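Local structure of Lmo0181 protein (Listeria monocytogenes serovar 1/2a, 5F7V) at residues 131-136 against 238-243; 171-176 against 222-227; 358-363 against 394-399. The protein binds the cyclic glucan cycloalternan as an extracellular lipoprotein and probably delivers it to an ABC transporter for uptake. All coordinates share one frame; numbering follows the deposited sequence.

Interaction 1 of 3, residues 131-136 against 238-243; sequences VTIYNK and DLFMNG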
ATOM      1  N   VAL A 131      -6.480   7.062  -1.143  1.00  3.54           N
ATOM      2  CA  VAL A 131      -7.525   8.055  -1.318  1.00  3.71           C
ATOM      3  C   VAL A 131      -6.876   9.347  -1.757  1.00  3.68           C
ATOM      4  O   VAL A 131      -5.653   9.505  -1.700  1.00  3.57           O
ATOM      5  CB  VAL A 131      -8.331   8.304  -0.023  1.00  3.81           C
ATOM      6  CG1 VAL A 131      -9.167   7.067   0.284  1.00  3.98           C
ATOM      7  CG2 VAL A 131      -7.453   8.628   1.161  1.00  3.68           C
ATOM      8  N   THR A 132      -7.718  10.262  -2.218  1.00  3.88           N
ATOM      9  CA  THR A 132      -7.253  11.646  -2.430  1.00  3.90           C
ATOM     10  C   THR A 132      -7.369  12.389  -1.131  1.00  3.88           C
ATOM     11  O   THR A 132      -8.477  12.589  -0.630  1.00  4.08           O
ATOM     12  CB  THR A 132      -8.080  12.316  -3.517  1.00  4.20           C
ATOM     13  OG1 THR A 132      -7.934  11.549  -4.715  1.00  4.36           O
ATOM     14  CG2 THR A 132      -7.622  13.752  -3.733  1.00  4.25           C
ATOM     15  N   ILE A 133      -6.251  12.865  -0.619  1.00  3.77           N
ATOM     16  CA  ILE A 133      -6.206  13.612   0.629  1.00  3.88           C
ATOM     17  C   ILE A 133      -6.047  15.079   0.249  1.00  4.02           C
ATOM     18  O   ILE A 133      -5.146  15.411  -0.535  1.00  3.99           O
ATOM     19  CB  ILE A 133      -5.053  13.154   1.516  1.00  3.83           C
ATOM     20  CG1 ILE A 133      -5.121  11.634   1.727  1.00  3.69           C
ATOM     21  CG2 ILE A 133      -5.095  13.932   2.837  1.00  4.10           C
ATOM     22  CD1 ILE A 133      -4.225  11.111   2.796  1.00  3.75           C
ATOM     23  N   TYR A 134      -6.900  15.968   0.718  1.00  4.26           N
ATOM     24  CA  TYR A 134      -6.858  17.327   0.227  1.00  4.42           C
ATOM     25  C   TYR A 134      -6.855  18.331   1.357  1.00  4.70           C
ATOM     26  O   TYR A 134      -7.417  18.134   2.438  1.00  4.91           O
ATOM     27  CB  TYR A 134      -7.992  17.594  -0.766  1.00  4.57           C
ATOM     28  CG  TYR A 134      -9.407  17.473  -0.273  1.00  4.87           C
ATOM     29  CD1 TYR A 134     -10.067  16.252  -0.287  1.00  4.87           C
ATOM     30  CD2 TYR A 134     -10.127  18.562   0.198  1.00  5.27           C
ATOM     31  CE1 TYR A 134     -11.391  16.108   0.131  1.00  5.30           C
ATOM     32  CE2 TYR A 134     -11.430  18.427   0.614  1.00  5.70           C
ATOM     33  CZ  TYR A 134     -12.055  17.207   0.598  1.00  5.74           C
ATOM     34  OH  TYR A 134     -13.364  17.150   0.997  1.00  6.33           O
ATOM     35  N   ASN A 135      -6.143  19.424   1.092  1.00  4.81           N
ATOM     36  CA  ASN A 135      -5.972  20.555   1.998  1.00  5.17           C
ATOM     37  C   ASN A 135      -7.135  21.505   1.760  1.00  5.47           C
ATOM     38  O   ASN A 135      -7.165  22.249   0.779  1.00  5.48           O
ATOM     39  CB  ASN A 135      -4.619  21.199   1.738  1.00  5.24           C
ATOM     40  CG  ASN A 135      -4.318  22.414   2.575  1.00  5.70           C
ATOM     41  OD1 ASN A 135      -5.220  23.104   3.031  1.00  5.98           O
ATOM     42  ND2 ASN A 135      -3.029  22.661   2.778  1.00  5.89           N
ATOM     43  N   LYS A 136      -8.092  21.508   2.695  1.00  6.11           N
ATOM     44  CA  LYS A 136      -9.295  22.310   2.555  1.00  6.88           C
ATOM     45  C   LYS A 136      -8.976  23.806   2.609  1.00  7.45           C
ATOM     46  O   LYS A 136      -9.678  24.582   1.950  1.00  7.60           O
ATOM     47  CB  LYS A 136     -10.276  21.992   3.662  1.00  7.54           C
ATOM     48  CG  LYS A 136     -10.910  20.605   3.605  1.00  7.64           C
ATOM     49  CD  LYS A 136     -11.657  20.259   4.871  1.00  8.52           C
ATOM     50  CE  LYS A 136     -12.906  21.085   4.983  1.00  9.47           C
ATOM     51  NZ  LYS A 136     -13.679  20.675   6.182  1.00 10.46           N
ATOM     52  N   ASP A 238       5.771  15.232   2.915  1.00  6.64           N
ATOM     53  CA  ASP A 238       6.450  16.339   3.609  1.00  7.31           C
ATOM     54  C   ASP A 238       6.023  17.679   3.013  1.00  6.89           C
ATOM     55  O   ASP A 238       5.705  18.643   3.720  1.00  7.00           O
ATOM     56  CB  ASP A 238       7.973  16.238   3.511  1.00  8.32           C
ATOM     57  CG  ASP A 238       8.533  14.899   3.919  1.00  9.27           C
ATOM     58  OD1 ASP A 238       7.963  14.304   4.845  1.00 11.23           O
ATOM     59  OD2 ASP A 238       9.554  14.455   3.350  1.00 10.46           O
ATOM     60  N   LEU A 239       5.963  17.736   1.683  1.00  6.38           N
ATOM     61  CA  LEU A 239       5.434  18.959   1.032  1.00  6.21           C
ATOM     62  C   LEU A 239       3.981  19.216   1.408  1.00  5.89           C
ATOM     63  O   LEU A 239       3.507  20.323   1.659  1.00  5.80           O
ATOM     64  CB  LEU A 239       5.607  18.911  -0.472  1.00  6.20           C
ATOM     65  CG  LEU A 239       6.992  19.314  -1.007  1.00  6.73           C
ATOM     66  CD1 LEU A 239       8.131  18.431  -0.520  1.00  7.05           C
ATOM     67  CD2 LEU A 239       6.959  19.426  -2.534  1.00  6.94           C
ATOM     68  N   PHE A 240       3.208  18.136   1.472  1.00  5.52           N
ATOM     69  CA  PHE A 240       1.805  18.266   1.925  1.00  5.54           C
ATOM     70  C   PHE A 240       1.691  18.833   3.338  1.00  6.08           C
ATOM     71  O   PHE A 240       0.911  19.773   3.581  1.00  6.03           O
ATOM     72  CB  PHE A 240       1.083  16.911   1.805  1.00  5.20           C
ATOM     73  CG  PHE A 240      -0.389  16.966   2.152  1.00  4.98           C
ATOM     74  CD1 PHE A 240      -1.297  17.460   1.219  1.00  4.85           C
ATOM     75  CD2 PHE A 240      -0.871  16.564   3.396  1.00  5.10           C
ATOM     76  CE1 PHE A 240      -2.635  17.522   1.504  1.00  4.88           C
ATOM     77  CE2 PHE A 240      -2.243  16.634   3.669  1.00  5.12           C
ATOM     78  CZ  PHE A 240      -3.107  17.104   2.721  1.00  4.96           C
ATOM     79  N   MET A 241       2.485  18.304   4.274  1.00  6.76           N
ATOM     80  CA  MET A 241       2.550  18.878   5.622  1.00  7.81           C
ATOM     81  C   MET A 241       3.007  20.319   5.648  1.00  7.69           C
ATOM     82  O   MET A 241       2.568  21.040   6.538  1.00  8.58           O
ATOM     83  CB  MET A 241       3.475  18.022   6.488  1.00  8.87           C
ATOM     84  CG  MET A 241       2.768  16.725   6.875  1.00  9.75           C
ATOM     85  SD  MET A 241       1.431  16.940   8.084  1.00 12.30           S
ATOM     86  CE  MET A 241       2.185  17.206   9.688  1.00 12.73           C
ATOM     87  N   ASN A 242       3.834  20.727   4.690  1.00  7.36           N
ATOM     88  CA  ASN A 242       4.342  22.095   4.566  1.00  7.55           C
ATOM     89  C   ASN A 242       3.364  23.000   3.815  1.00  7.28           C
ATOM     90  O   ASN A 242       3.766  24.137   3.532  1.00  7.79           O
ATOM     91  CB  ASN A 242       5.734  22.060   3.896  1.00  7.85           C
ATOM     92  CG  ASN A 242       6.609  23.285   4.219  1.00  8.35           C
ATOM     93  OD1 ASN A 242       6.656  23.704   5.365  1.00  9.54           O
ATOM     94  ND2 ASN A 242       7.332  23.803   3.230  1.00  8.31           N
ATOM     95  N   GLY A 243       2.118  22.569   3.593  1.00  6.77           N
ATOM     96  CA  GLY A 243       1.140  23.418   2.937  1.00  6.49           C
ATOM     97  C   GLY A 243       1.319  23.614   1.455  1.00  6.16           C
ATOM     98  O   GLY A 243       0.783  24.587   0.894  1.00  6.45           O
TER
HETATM   99  O   HOH W   1      -0.760  21.076   1.713  1.00  3.99           O
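Phe240 reaches from the end of helix 236-241 to the end of strand 119-135, and its ring does most of the touching. From CB, CG leaves anti to the backbone N (chi1 -176°), which carries the ring toward the strand. There CZ meets the CG2 branch of Ile133 at 3.7 Å, and CE2 lies 4.0 Å from the same Ile133 CG2, the two side chains crossing at about a right angle. CE1 of Phe240 approaches the backbone, 3.9 Å from Ile133 O and 4.0 Å from Asn135 N, the latter sitting near the ring plane at its edge. This is a helix laid against a sheet of the periplasmic-binding-protein fold: strand 119-135 pairs with strand 245-251, which follows the helix after a Schellman motif with Gly243 as its C-prime residue. Phe258 and Phe263 add further rings around Phe240. Asn135 OD1 caps Leu138 N at the start of helix 136-142, which, with a water on ND2, holds the amide at both ends. That water bridges the segments, accepting from Asn135 ND2 at 3.0 Å and donating to Phe240 O at 2.8 Å.

Interaction 2 of 3, residues 171-176 against 222-227; sequences WGTSQP and SKVAPS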
ATOM      1  N   TRP A 171       1.604  23.424  -5.287  1.00  4.42           N
ATOM      2  CA  TRP A 171       1.139  22.585  -6.394  1.00  4.29           C
ATOM      3  C   TRP A 171      -0.261  22.088  -6.117  1.00  4.08           C
ATOM      4  O   TRP A 171      -0.637  21.796  -4.993  1.00  4.06           O
ATOM      5  CB  TRP A 171       2.111  21.405  -6.603  1.00  4.48           C
ATOM      6  CG  TRP A 171       3.437  21.760  -7.193  1.00  4.95           C
ATOM      7  CD1 TRP A 171       3.777  21.897  -8.526  1.00  5.11           C
ATOM      8  CD2 TRP A 171       4.619  22.055  -6.458  1.00  5.43           C
ATOM      9  NE1 TRP A 171       5.089  22.236  -8.638  1.00  5.51           N
ATOM     10  CE2 TRP A 171       5.625  22.367  -7.378  1.00  5.65           C
ATOM     11  CE3 TRP A 171       4.923  22.073  -5.091  1.00  5.64           C
ATOM     12  CZ2 TRP A 171       6.908  22.704  -6.989  1.00  6.05           C
ATOM     13  CZ3 TRP A 171       6.210  22.408  -4.710  1.00  6.08           C
ATOM     14  CH2 TRP A 171       7.169  22.691  -5.646  1.00  6.25           C
ATOM     15  N   GLY A 172      -1.035  21.965  -7.184  1.00  3.99           N
ATOM     16  CA  GLY A 172      -2.398  21.469  -7.072  1.00  3.86           C
ATOM     17  C   GLY A 172      -2.533  19.990  -6.755  1.00  3.71           C
ATOM     18  O   GLY A 172      -3.501  19.614  -6.089  1.00  3.67           O
ATOM     19  N   THR A 173      -1.573  19.174  -7.184  1.00  3.70           N
ATOM     20  CA  THR A 173      -1.707  17.730  -6.962  1.00  3.74           C
ATOM     21  C   THR A 173      -0.370  17.047  -6.871  1.00  3.80           C
ATOM     22  O   THR A 173       0.652  17.577  -7.277  1.00  3.99           O
ATOM     23  CB  THR A 173      -2.604  17.150  -8.033  1.00  3.74           C
ATOM     24  OG1 THR A 173      -3.039  15.833  -7.648  1.00  3.86           O
ATOM     25  CG2 THR A 173      -1.954  17.072  -9.411  1.00  3.83           C
ATOM     26  N   SER A 174      -0.391  15.838  -6.348  1.00  3.78           N
ATOM     27  CA  SER A 174       0.791  14.990  -6.351  1.00  3.88           C
ATOM     28  C   SER A 174       0.305  13.549  -6.304  1.00  3.73           C
ATOM     29  O   SER A 174      -0.572  13.182  -5.507  1.00  3.64           O
ATOM     30  CB  SER A 174       1.669  15.247  -5.130  1.00  4.20           C
ATOM     31  OG  SER A 174       2.835  14.418  -5.232  1.00  4.69           O
ATOM     32  N   GLN A 175       0.913  12.732  -7.140  1.00  3.72           N
ATOM     33  CA  GLN A 175       0.534  11.320  -7.273  1.00  3.66           C
ATOM     34  C   GLN A 175       1.776  10.576  -7.748  1.00  3.61           C
ATOM     35  O   GLN A 175       2.527  11.063  -8.613  1.00  3.91           O
ATOM     36  CB  GLN A 175      -0.565  11.188  -8.309  1.00  3.82           C
ATOM     37  CG  GLN A 175      -1.042   9.765  -8.529  1.00  4.02           C
ATOM     38  CD  GLN A 175      -2.414   9.634  -9.142  1.00  4.20           C
ATOM     39  OE1 GLN A 175      -3.016   8.552  -9.102  1.00  4.58           O
ATOM     40  NE2 GLN A 175      -2.884  10.702  -9.731  1.00  4.26           N
ATOM     41  N   PRO A 176       2.034   9.390  -7.193  1.00  3.37           N
ATOM     42  CA  PRO A 176       3.218   8.648  -7.660  1.00  3.43           C
ATOM     43  C   PRO A 176       3.086   8.235  -9.130  1.00  3.40           C
ATOM     44  O   PRO A 176       2.023   7.909  -9.623  1.00  3.31           O
ATOM     45  CB  PRO A 176       3.243   7.431  -6.737  1.00  3.44           C
ATOM     46  CG  PRO A 176       2.498   7.876  -5.507  1.00  3.42           C
ATOM     47  CD  PRO A 176       1.406   8.727  -6.028  1.00  3.32           C
ATOM     48  N   SER A 222       1.624  20.750 -17.604  1.00  7.24           N
ATOM     49  CA  SER A 222       0.851  21.732 -16.854  1.00  6.73           C
ATOM     50  C   SER A 222       1.577  22.133 -15.589  1.00  6.39           C
ATOM     51  O   SER A 222       1.248  23.182 -15.005  1.00  6.27           O
ATOM     52  CB  SER A 222      -0.527  21.179 -16.514  1.00  6.64           C
ATOM     53  OG  SER A 222      -0.384  19.998 -15.737  1.00  6.51           O
ATOM     54  N   LYS A 223       2.537  21.333 -15.113  1.00  6.13           N
ATOM     55  CA  LYS A 223       3.328  21.656 -13.933  1.00  6.35           C
ATOM     56  C   LYS A 223       2.484  21.936 -12.703  1.00  5.57           C
ATOM     57  O   LYS A 223       2.754  22.825 -11.941  1.00  5.68           O
ATOM     58  CB  LYS A 223       4.319  22.791 -14.245  1.00  7.57           C
ATOM     59  CG  LYS A 223       5.259  22.459 -15.404  1.00  8.76           C
ATOM     60  CD  LYS A 223       6.391  23.466 -15.527  1.00 10.65           C
ATOM     61  CE  LYS A 223       5.883  24.635 -16.316  1.00 12.11           C
ATOM     62  NZ  LYS A 223       6.958  25.640 -16.525  1.00 14.11           N
ATOM     63  N   VAL A 224       1.450  21.126 -12.558  1.00  4.77           N
ATOM     64  CA  VAL A 224       0.564  21.182 -11.391  1.00  4.49           C
ATOM     65  C   VAL A 224       0.952  20.214 -10.277  1.00  4.28           C
ATOM     66  O   VAL A 224       0.329  20.224  -9.219  1.00  4.17           O
ATOM     67  CB  VAL A 224      -0.899  20.939 -11.769  1.00  4.29           C
ATOM     68  CG1 VAL A 224      -1.357  21.983 -12.759  1.00  4.44           C
ATOM     69  CG2 VAL A 224      -1.131  19.542 -12.318  1.00  4.17           C
ATOM     70  N   ALA A 225       1.993  19.410 -10.502  1.00  4.30           N
ATOM     71  CA  ALA A 225       2.485  18.397  -9.568  1.00  4.30           C
ATOM     72  C   ALA A 225       3.996  18.575  -9.460  1.00  4.68           C
ATOM     73  O   ALA A 225       4.647  18.837 -10.486  1.00  4.80           O
ATOM     74  CB  ALA A 225       2.117  17.021 -10.054  1.00  4.14           C
ATOM     75  N   PRO A 226       4.558  18.429  -8.245  1.00  4.90           N
ATOM     76  CA  PRO A 226       5.999  18.629  -8.101  1.00  5.40           C
ATOM     77  C   PRO A 226       6.800  17.542  -8.823  1.00  5.75           C
ATOM     78  O   PRO A 226       6.414  16.357  -8.807  1.00  5.84           O
ATOM     79  CB  PRO A 226       6.194  18.601  -6.583  1.00  5.41           C
ATOM     80  CG  PRO A 226       5.041  17.811  -6.067  1.00  5.09           C
ATOM     81  CD  PRO A 226       3.893  18.195  -6.945  1.00  4.92           C
ATOM     82  N   SER A 227       7.900  17.924  -9.454  1.00  6.31           N
ATOM     83  CA  SER A 227       8.744  16.989 -10.168  1.00  6.76           C
ATOM     84  C   SER A 227       9.714  16.303  -9.244  1.00  7.29           C
ATOM     85  O   SER A 227       9.857  16.704  -8.096  1.00  6.96           O
ATOM     86  CB  SER A 227       9.549  17.732 -11.187  1.00  7.13           C
ATOM     87  OG  SER A 227      10.505  18.535 -10.539  1.00  7.58           O
TER
HETATM   88  O   HOH W   2       4.150  14.931  -7.747  1.00  7.72           O
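The chain turns a corner at Gly172, bringing Trp171 and Thr173 beside Val224 and Ala225, where Thr173 N donates to Val224 O at 3.0 Å with an N-H...O angle of 157°. Just beyond, Ala225 CA makes a CA-H...O contact of 3.0 Å with Thr173 O. Pro226 then lies over the indole of Trp171 in a CH-pi contact: Pro226 CB is 3.8 Å from the centroid of the six-membered ring of Trp171, only 12° off the ring normal. At the other end of the pyrrolidine, Pro226 CD packs 3.6 Å from Trp171 CG, so the proline spans both rings of the indole. The contact fastens the loop between helices 206-220 and 228-231 to strand 171-174, which runs parallel to strand 245-251 in the sheet of this solute-binding fold; Pro176, farther along the same segment, touches the bound glycan. On the helix-facing side, Thr173 CG2 meets Val224 CG2 at 3.9 Å, while Thr173 OG1, anti to the backbone N (chi1 -165°), is hydrogen-bonded to Glu156 OE2. Past the proline, a water bridges the segments, hydrogen-bonded to Ser174 OG at 2.9 Å and donating to Pro226 O.

Interaction 3 of 3, residues 358-363 against 394-399; sequences VKDWNK and NKTMGF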
ATOM      1  N   VAL A 358       2.740 -11.938  -9.044  1.00  7.60           N
ATOM      2  CA  VAL A 358       3.828 -12.498  -9.853  1.00  8.11           C
ATOM      3  C   VAL A 358       5.086 -12.496  -9.012  1.00  8.39           C
ATOM      4  O   VAL A 358       5.349 -11.559  -8.253  1.00  8.16           O
ATOM      5  CB  VAL A 358       4.009 -11.720 -11.164  1.00  8.10           C
ATOM      6  CG1 VAL A 358       2.759 -11.836 -12.028  1.00  8.41           C
ATOM      7  CG2 VAL A 358       4.338 -10.257 -10.950  1.00  7.82           C
ATOM      8  N   LYS A 359       5.909 -13.525  -9.146  1.00  8.93           N
ATOM      9  CA  LYS A 359       7.133 -13.626  -8.352  1.00  9.82           C
ATOM     10  C   LYS A 359       8.154 -12.521  -8.614  1.00  9.45           C
ATOM     11  O   LYS A 359       8.939 -12.256  -7.714  1.00  9.59           O
ATOM     12  CB  LYS A 359       7.782 -14.997  -8.513  1.00 11.13           C
ATOM     13  CG  LYS A 359       8.439 -15.240  -9.852  1.00 11.86           C
ATOM     14  CD  LYS A 359       9.278 -16.509  -9.806  1.00 13.72           C
ATOM     15  CE  LYS A 359       9.956 -16.691 -11.153  1.00 14.74           C
ATOM     16  NZ  LYS A 359      10.549 -18.043 -11.218  1.00 16.65           N
ATOM     17  N   ASP A 360       8.115 -11.874  -9.777  1.00  9.12           N
ATOM     18  CA  ASP A 360       9.118 -10.884 -10.147  1.00  9.69           C
ATOM     19  C   ASP A 360       8.590  -9.469  -9.967  1.00  8.50           C
ATOM     20  O   ASP A 360       9.177  -8.574 -10.533  1.00  8.31           O
ATOM     21  CB  ASP A 360       9.552 -11.092 -11.597  1.00 10.99           C
ATOM     22  CG  ASP A 360      10.235 -12.414 -11.831  1.00 12.86           C
ATOM     23  OD1 ASP A 360      11.180 -12.711 -11.061  1.00 14.35           O
ATOM     24  OD2 ASP A 360       9.802 -13.136 -12.774  1.00 15.15           O
ATOM     25  N   TRP A 361       7.557  -9.250  -9.164  1.00  7.67           N
ATOM     26  CA  TRP A 361       6.946  -7.931  -9.093  1.00  6.83           C
ATOM     27  C   TRP A 361       7.912  -6.825  -8.716  1.00  6.70           C
ATOM     28  O   TRP A 361       7.946  -5.788  -9.385  1.00  6.12           O
ATOM     29  CB  TRP A 361       5.804  -7.928  -8.085  1.00  6.56           C
ATOM     30  CG  TRP A 361       5.080  -6.609  -8.024  1.00  6.12           C
ATOM     31  CD1 TRP A 361       5.076  -5.710  -7.012  1.00  6.01           C
ATOM     32  CD2 TRP A 361       4.258  -6.062  -9.047  1.00  5.80           C
ATOM     33  NE1 TRP A 361       4.284  -4.649  -7.343  1.00  5.78           N
ATOM     34  CE2 TRP A 361       3.743  -4.832  -8.586  1.00  5.56           C
ATOM     35  CE3 TRP A 361       3.890  -6.481 -10.323  1.00  5.81           C
ATOM     36  CZ2 TRP A 361       2.890  -4.042  -9.340  1.00  5.42           C
ATOM     37  CZ3 TRP A 361       3.065  -5.681 -11.089  1.00  5.60           C
ATOM     38  CH2 TRP A 361       2.541  -4.468 -10.582  1.00  5.42           C
ATOM     39  N   ASN A 362       8.691  -7.001  -7.654  1.00  7.28           N
ATOM     40  CA  ASN A 362       9.576  -5.924  -7.238  1.00  7.70           C
ATOM     41  C   ASN A 362      10.662  -5.632  -8.277  1.00  7.95           C
ATOM     42  O   ASN A 362      10.986  -4.455  -8.505  1.00  7.45           O
ATOM     43  CB  ASN A 362      10.108  -6.178  -5.823  1.00  8.22           C
ATOM     44  CG  ASN A 362       9.043  -6.015  -4.723  1.00  8.42           C
ATOM     45  OD1 ASN A 362       8.000  -5.352  -4.872  1.00  9.07           O
ATOM     46  ND2 ASN A 362       9.304  -6.650  -3.572  1.00  8.95           N
ATOM     47  N   LYS A 363      11.156  -6.661  -8.947  1.00  8.56           N
ATOM     48  CA  LYS A 363      12.169  -6.510  -9.974  1.00  9.17           C
ATOM     49  C   LYS A 363      11.610  -5.768 -11.193  1.00  8.04           C
ATOM     50  O   LYS A 363      12.220  -4.809 -11.703  1.00  7.94           O
ATOM     51  CB  LYS A 363      12.663  -7.900 -10.356  1.00 11.37           C
ATOM     52  CG  LYS A 363      13.783  -7.797 -11.338  1.00 13.45           C
ATOM     53  CD  LYS A 363      14.010  -9.046 -12.148  1.00 15.84           C
ATOM     54  CE  LYS A 363      14.155 -10.288 -11.322  1.00 17.31           C
ATOM     55  NZ  LYS A 363      15.324 -10.995 -11.913  1.00 18.58           N
ATOM     56  N   ASN A 394       8.484  -8.943 -20.855  1.00  6.18           N
ATOM     57  CA  ASN A 394       8.543 -10.120 -21.736  1.00  6.74           C
ATOM     58  C   ASN A 394       9.802 -10.918 -21.522  1.00  7.45           C
ATOM     59  O   ASN A 394       9.730 -12.124 -21.432  1.00  7.86           O
ATOM     60  CB  ASN A 394       8.502  -9.697 -23.189  1.00  6.63           C
ATOM     61  CG  ASN A 394       7.140  -9.225 -23.631  1.00  6.38           C
ATOM     62  OD1 ASN A 394       6.128  -9.552 -23.051  1.00  6.34           O
ATOM     63  ND2 ASN A 394       7.113  -8.504 -24.729  1.00  6.29           N
ATOM     64  N   LYS A 395      10.937 -10.240 -21.402  1.00  8.07           N
ATOM     65  CA  LYS A 395      12.214 -10.958 -21.186  1.00  9.45           C
ATOM     66  C   LYS A 395      12.283 -11.567 -19.801  1.00  9.41           C
ATOM     67  O   LYS A 395      12.677 -12.737 -19.651  1.00 10.13           O
ATOM     68  CB  LYS A 395      13.384 -10.009 -21.441  1.00 10.51           C
ATOM     69  CG  LYS A 395      13.486  -9.589 -22.888  1.00 12.14           C
ATOM     70  CD  LYS A 395      13.124 -10.601 -23.981  1.00 14.31           C
ATOM     71  CE  LYS A 395      13.343 -10.045 -25.386  1.00 15.81           C
ATOM     72  NZ  LYS A 395      14.716  -9.484 -25.556  1.00 17.51           N
ATOM     73  N   THR A 396      11.894 -10.822 -18.778  1.00  9.05           N
ATOM     74  CA  THR A 396      11.965 -11.308 -17.409  1.00  9.51           C
ATOM     75  C   THR A 396      11.068 -12.534 -17.210  1.00  9.92           C
ATOM     76  O   THR A 396      11.459 -13.517 -16.551  1.00 10.35           O
ATOM     77  CB  THR A 396      11.566 -10.184 -16.436  1.00  9.28           C
ATOM     78  OG1 THR A 396      12.544  -9.142 -16.575  1.00  9.50           O
ATOM     79  CG2 THR A 396      11.500 -10.668 -14.968  1.00  9.51           C
ATOM     80  N   MET A 397       9.870 -12.521 -17.786  1.00 10.06           N
ATOM     81  CA  MET A 397       8.873 -13.558 -17.523  1.00 10.57           C
ATOM     82  C   MET A 397       8.753 -14.597 -18.624  1.00 10.60           C
ATOM     83  O   MET A 397       7.969 -15.540 -18.507  1.00 11.25           O
ATOM     84  CB  MET A 397       7.533 -12.900 -17.253  1.00 10.86           C
ATOM     85  CG  MET A 397       7.587 -12.084 -15.972  1.00 11.53           C
ATOM     86  SD  MET A 397       6.031 -11.346 -15.457  1.00 13.85           S
ATOM     87  CE  MET A 397       5.077 -12.793 -15.033  1.00 13.60           C
ATOM     88  N   GLY A 398       9.497 -14.414 -19.709  1.00 10.52           N
ATOM     89  CA  GLY A 398       9.584 -15.417 -20.763  1.00 10.87           C
ATOM     90  C   GLY A 398       8.346 -15.511 -21.624  1.00 10.52           C
ATOM     91  O   GLY A 398       7.972 -16.608 -22.022  1.00 11.09           O
ATOM     92  N   PHE A 399       7.697 -14.387 -21.903  1.00  9.76           N
ATOM     93  CA  PHE A 399       6.431 -14.388 -22.613  1.00  9.62           C
ATOM     94  C   PHE A 399       6.576 -14.618 -24.110  1.00 10.56           C
ATOM     95  O   PHE A 399       7.535 -14.136 -24.715  1.00 11.41           O
ATOM     96  CB  PHE A 399       5.680 -13.093 -22.362  1.00  8.73           C
ATOM     97  CG  PHE A 399       5.138 -12.898 -20.970  1.00  8.06           C
ATOM     98  CD1 PHE A 399       4.930 -13.941 -20.079  1.00  8.18           C
ATOM     99  CD2 PHE A 399       4.726 -11.636 -20.569  1.00  7.32           C
ATOM    100  CE1 PHE A 399       4.349 -13.714 -18.841  1.00  7.82           C
ATOM    101  CE2 PHE A 399       4.173 -11.406 -19.336  1.00  7.09           C
ATOM    102  CZ  PHE A 399       3.978 -12.449 -18.462  1.00  7.45           C
TER
HETATM  103  O   HOH W   3      10.477 -15.307 -14.252  1.00 28.87           O
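A type I turn from Val358 to Trp361 leads into helix 361-376 and faces the last turn of helix 382-397, the backbones coming nearest at Asp360 and Thr396, whose CA atoms are 7.8 Å apart. No direct hydrogen bond joins the two segments; side chains and one bridging water make the contact. Asp360 sits at the N-cap position of its helix, but its carboxylate makes no capping bond and is directed instead across the contact. With CG anti to the carbonyl carbon (chi1 -64°), it slides past Thr396 in the opposite direction, and Asp360 OD2 comes to 3.7 Å from Thr396 CG2. The same oxygen lies 4.0 Å from Met397 CG, so it is flanked by carbon on the partner helix and takes a hydrogen bond from water. That water donates to Asp360 OD2 at 2.7 Å and to Thr396 O at 3.1 Å, linking the start of one helix to a carbonyl in the last turn of the other. The two helices are consecutive in the C-terminal part of this solute-binding protein, and the contact joins the beginning of the first to the end of the second, as an antiparallel helical hairpin does. Thr396 OG1 is hydrogen-bonded to Asn392 O within its own helix, and CG2, anti to the backbone N, faces the partner segment. On the outer side, Lys363 CD brushes that methyl, Thr396 CG2, at 4.1 Å. Deeper in, the Met397 chain bends at chi3 (67°) and brings CE to 3.9 Å from Val358 CG1, the two side chains crossing at about a right angle. Met397 also serves its own segment: its CB lies over one face of the Phe399 ring, offset toward the rim, and its side chain also touches Phe194.

From the N terminus, strand 119-135 supplies the first half of interaction 1, whose loop closes about a hundred residues later at the end of helix 236-241. Interaction 2 opens and closes within that loop, joining strand 171-174 to the loop between helices 206-220 and 228-231. The two meet directly, Leu239 CD2 packing 3.8 Å from Trp171 CZ3, and both tie helical or loop elements to the same sheet. Interaction 3 follows in series, on the opposite side of the chain's centre from interaction 1, and closes the short excursion through helices 361-376 and 382-397. Its nearest atoms lie about 12 Å from those of interaction 2 and about 17 Å from those of interaction 1.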